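Local coordinates for protein N-acetylglucosamine-specific lectin (Saxidomus purpuratus, PDB 6A7T) that binds N-acetylglucosamine, as a bivalve C-type lectin whose sugar recognition does not depend on calcium, at residues D72-V77 and M125-Y130. Numbering follows the deposited sequence.
Sequences DFIRGV and MDYLNY
Ile74 lays its CG2 methyl over one face of the Tyr127 phenol, and this is the tight part of the contact between the helical segment 72-77 and the strand segment 125-130. CG2, anti to the backbone N of Ile74, stands 3.7 Å from Tyr127 CE2, displaced toward the rim of the ring, in a CH-pi contact tilted 24° from the ring normal; the two side chains cross at about a right angle. CG1, beside that backbone N (chi1 -68°), carries CD1 back toward the start of the helix, 4.0 Å from Tyr127 OH.

Packing is looser on the partly exposed side, where Arg75 NH2 comes only to 4.2 Å from Tyr127 CE1, at the ring edge, and makes no hydrogen bond to segment 125-130. The guanidinium is held instead by Asp72, whose OD1 forms a salt bridge with Arg75 NH1 at 3.4 Å in the guanidinium plane. At NH2 it has a hydrogen bond to the carbonyl O of Trp135 and a salt bridge to OD2 of Asp71, whose OD1 is hydrogen-bonded to the hydroxyl of the buried Tyr127 and so ties the loose side to the tight one.

Tyr127 thus joins helix 68-78, which carries the calcium ligand Glu70, to a four-stranded antiparallel sheet of the C-type lectin domain. There strand 124-130 lies between strands 86-94 and 136-140, whose Ile89 touches the phenol and whose Trp137 meets it edge-to-face, respectively.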
loop_
_atom_site.group_PDB
_atom_site.type_symbol
_atom_site.label_atom_id
_atom_site.label_comp_id
_atom_site.label_asym_id
_atom_site.label_seq_id
_atom_site.Cartn_x
_atom_site.Cartn_y
_atom_site.Cartn_z
ATOM N N ASP A 72 -8.721 -3.532 -8.858
ATOM C CA ASP A 72 -8.840 -2.384 -9.753
ATOM C C ASP A 72 -7.454 -1.946 -10.233
ATOM O O ASP A 72 -7.253 -1.650 -11.433
ATOM C CB ASP A 72 -9.653 -1.248 -9.092
ATOM C CG ASP A 72 -11.162 -1.513 -8.925
ATOM O OD1 ASP A 72 -11.699 -2.464 -9.542
ATOM O OD2 ASP A 72 -11.826 -0.756 -8.124
ATOM N N PHE A 73 -6.493 -1.857 -9.322
ATOM C CA PHE A 73 -5.163 -1.499 -9.640
ATOM C C PHE A 73 -4.658 -2.429 -10.740
ATOM O O PHE A 73 -4.111 -1.987 -11.725
ATOM C CB PHE A 73 -4.247 -1.562 -8.408
ATOM C CG PHE A 73 -2.793 -1.595 -8.759
ATOM C CD1 PHE A 73 -2.164 -0.479 -9.293
ATOM C CD2 PHE A 73 -2.063 -2.771 -8.602
ATOM C CE1 PHE A 73 -0.825 -0.527 -9.676
ATOM C CE2 PHE A 73 -0.731 -2.811 -8.976
ATOM C CZ PHE A 73 -0.112 -1.694 -9.489
ATOM N N ILE A 74 -4.777 -3.750 -10.532
ATOM C CA ILE A 74 -4.216 -4.714 -11.484
ATOM C C ILE A 74 -4.886 -4.518 -12.841
ATOM O O ILE A 74 -4.199 -4.480 -13.864
ATOM C CB ILE A 74 -4.365 -6.142 -10.953
ATOM C CG1 ILE A 74 -3.475 -6.352 -9.730
ATOM C CG2 ILE A 74 -4.092 -7.150 -12.052
ATOM C CD1 ILE A 74 -3.817 -7.557 -8.897
ATOM N N ARG A 75 -6.221 -4.406 -12.833
ATOM C CA ARG A 75 -6.962 -4.251 -14.064
ATOM C C ARG A 75 -6.475 -2.994 -14.789
ATOM O O ARG A 75 -6.372 -3.000 -16.021
ATOM C CB ARG A 75 -8.462 -4.227 -13.808
ATOM C CG ARG A 75 -9.251 -4.240 -15.114
ATOM C CD ARG A 75 -10.738 -4.296 -14.890
ATOM N NE ARG A 75 -11.154 -5.529 -14.266
ATOM C CZ ARG A 75 -11.362 -5.722 -12.978
ATOM N NH1 ARG A 75 -11.370 -4.728 -12.119
ATOM N NH2 ARG A 75 -11.557 -6.969 -12.573
ATOM N N GLY A 76 -6.243 -1.922 -14.026
ATOM C CA GLY A 76 -5.718 -0.644 -14.598
ATOM C C GLY A 76 -4.462 -0.814 -15.429
ATOM O O GLY A 76 -4.336 -0.184 -16.488
ATOM N N VAL A 77 -3.529 -1.661 -14.980
ATOM C CA VAL A 77 -2.301 -1.916 -15.686
ATOM C C VAL A 77 -2.567 -2.837 -16.885
ATOM O O VAL A 77 -2.241 -2.480 -18.043
ATOM C CB VAL A 77 -1.223 -2.497 -14.743
ATOM C CG1 VAL A 77 0.065 -2.802 -15.491
ATOM C CG2 VAL A 77 -0.928 -1.545 -13.589
ATOM N N MET A 125 -5.235 -20.085 -11.656
ATOM C CA MET A 125 -5.994 -18.885 -11.989
ATOM C C MET A 125 -5.169 -17.892 -12.814
ATOM O O MET A 125 -3.954 -17.739 -12.652
ATOM C CB MET A 125 -6.522 -18.194 -10.742
ATOM C CG MET A 125 -7.451 -19.093 -9.867
ATOM S SD MET A 125 -7.855 -18.486 -8.276
ATOM C CE MET A 125 -8.684 -16.958 -8.742
ATOM N N ASP A 126 -5.914 -17.179 -13.648
ATOM C CA ASP A 126 -5.425 -16.027 -14.395
ATOM C C ASP A 126 -6.433 -14.877 -14.312
ATOM O O ASP A 126 -7.543 -15.050 -13.864
ATOM C CB ASP A 126 -5.077 -16.421 -15.824
ATOM C CG ASP A 126 -6.204 -16.915 -16.714
ATOM O OD1 ASP A 126 -7.354 -16.648 -16.382
ATOM O OD2 ASP A 126 -5.863 -17.492 -17.767
ATOM N N TYR A 127 -5.981 -13.673 -14.681
ATOM C CA TYR A 127 -6.863 -12.620 -15.243
ATOM C C TYR A 127 -6.961 -12.958 -16.718
ATOM O O TYR A 127 -5.954 -13.168 -17.355
ATOM C CB TYR A 127 -6.280 -11.214 -15.060
ATOM C CG TYR A 127 -6.590 -10.588 -13.737
ATOM C CD1 TYR A 127 -7.721 -9.813 -13.507
ATOM C CD2 TYR A 127 -5.719 -10.766 -12.664
ATOM C CE1 TYR A 127 -7.981 -9.245 -12.271
ATOM C CE2 TYR A 127 -6.000 -10.257 -11.412
ATOM C CZ TYR A 127 -7.127 -9.476 -11.197
ATOM O OH TYR A 127 -7.394 -8.969 -9.951
ATOM N N LEU A 128 -8.175 -12.917 -17.273
ATOM C CA LEU A 128 -8.396 -13.179 -18.680
ATOM C C LEU A 128 -9.259 -12.059 -19.262
ATOM O O LEU A 128 -10.148 -11.573 -18.548
ATOM C CB LEU A 128 -9.165 -14.504 -18.782
ATOM C CG LEU A 128 -9.636 -14.932 -20.169
ATOM C CD1 LEU A 128 -8.506 -15.183 -21.151
ATOM C CD2 LEU A 128 -10.551 -16.155 -20.070
ATOM N N ASN A 129 -8.972 -11.728 -20.520
ATOM C CA ASN A 129 -9.821 -10.830 -21.319
ATOM C C ASN A 129 -10.251 -11.577 -22.567
ATOM O O ASN A 129 -9.516 -11.656 -23.554
ATOM C CB ASN A 129 -9.047 -9.564 -21.645
ATOM C CG ASN A 129 -9.892 -8.558 -22.380
ATOM O OD1 ASN A 129 -11.059 -8.379 -22.046
ATOM N ND2 ASN A 129 -9.267 -7.905 -23.335
ATOM N N TYR A 130 -11.434 -12.174 -22.496
ATOM C CA TYR A 130 -11.953 -12.937 -23.618
ATOM C C TYR A 130 -13.470 -13.110 -23.473
ATOM O O TYR A 130 -13.992 -13.602 -22.468
ATOM C CB TYR A 130 -11.239 -14.283 -23.780
ATOM C CG TYR A 130 -11.681 -15.060 -25.001
ATOM C CD1 TYR A 130 -11.549 -14.530 -26.272
ATOM C CD2 TYR A 130 -12.279 -16.301 -24.877
ATOM C CE1 TYR A 130 -11.982 -15.217 -27.392
ATOM C CE2 TYR A 130 -12.713 -17.007 -25.987
ATOM C CZ TYR A 130 -12.575 -16.461 -27.247
ATOM O OH TYR A 130 -13.006 -17.161 -28.348
#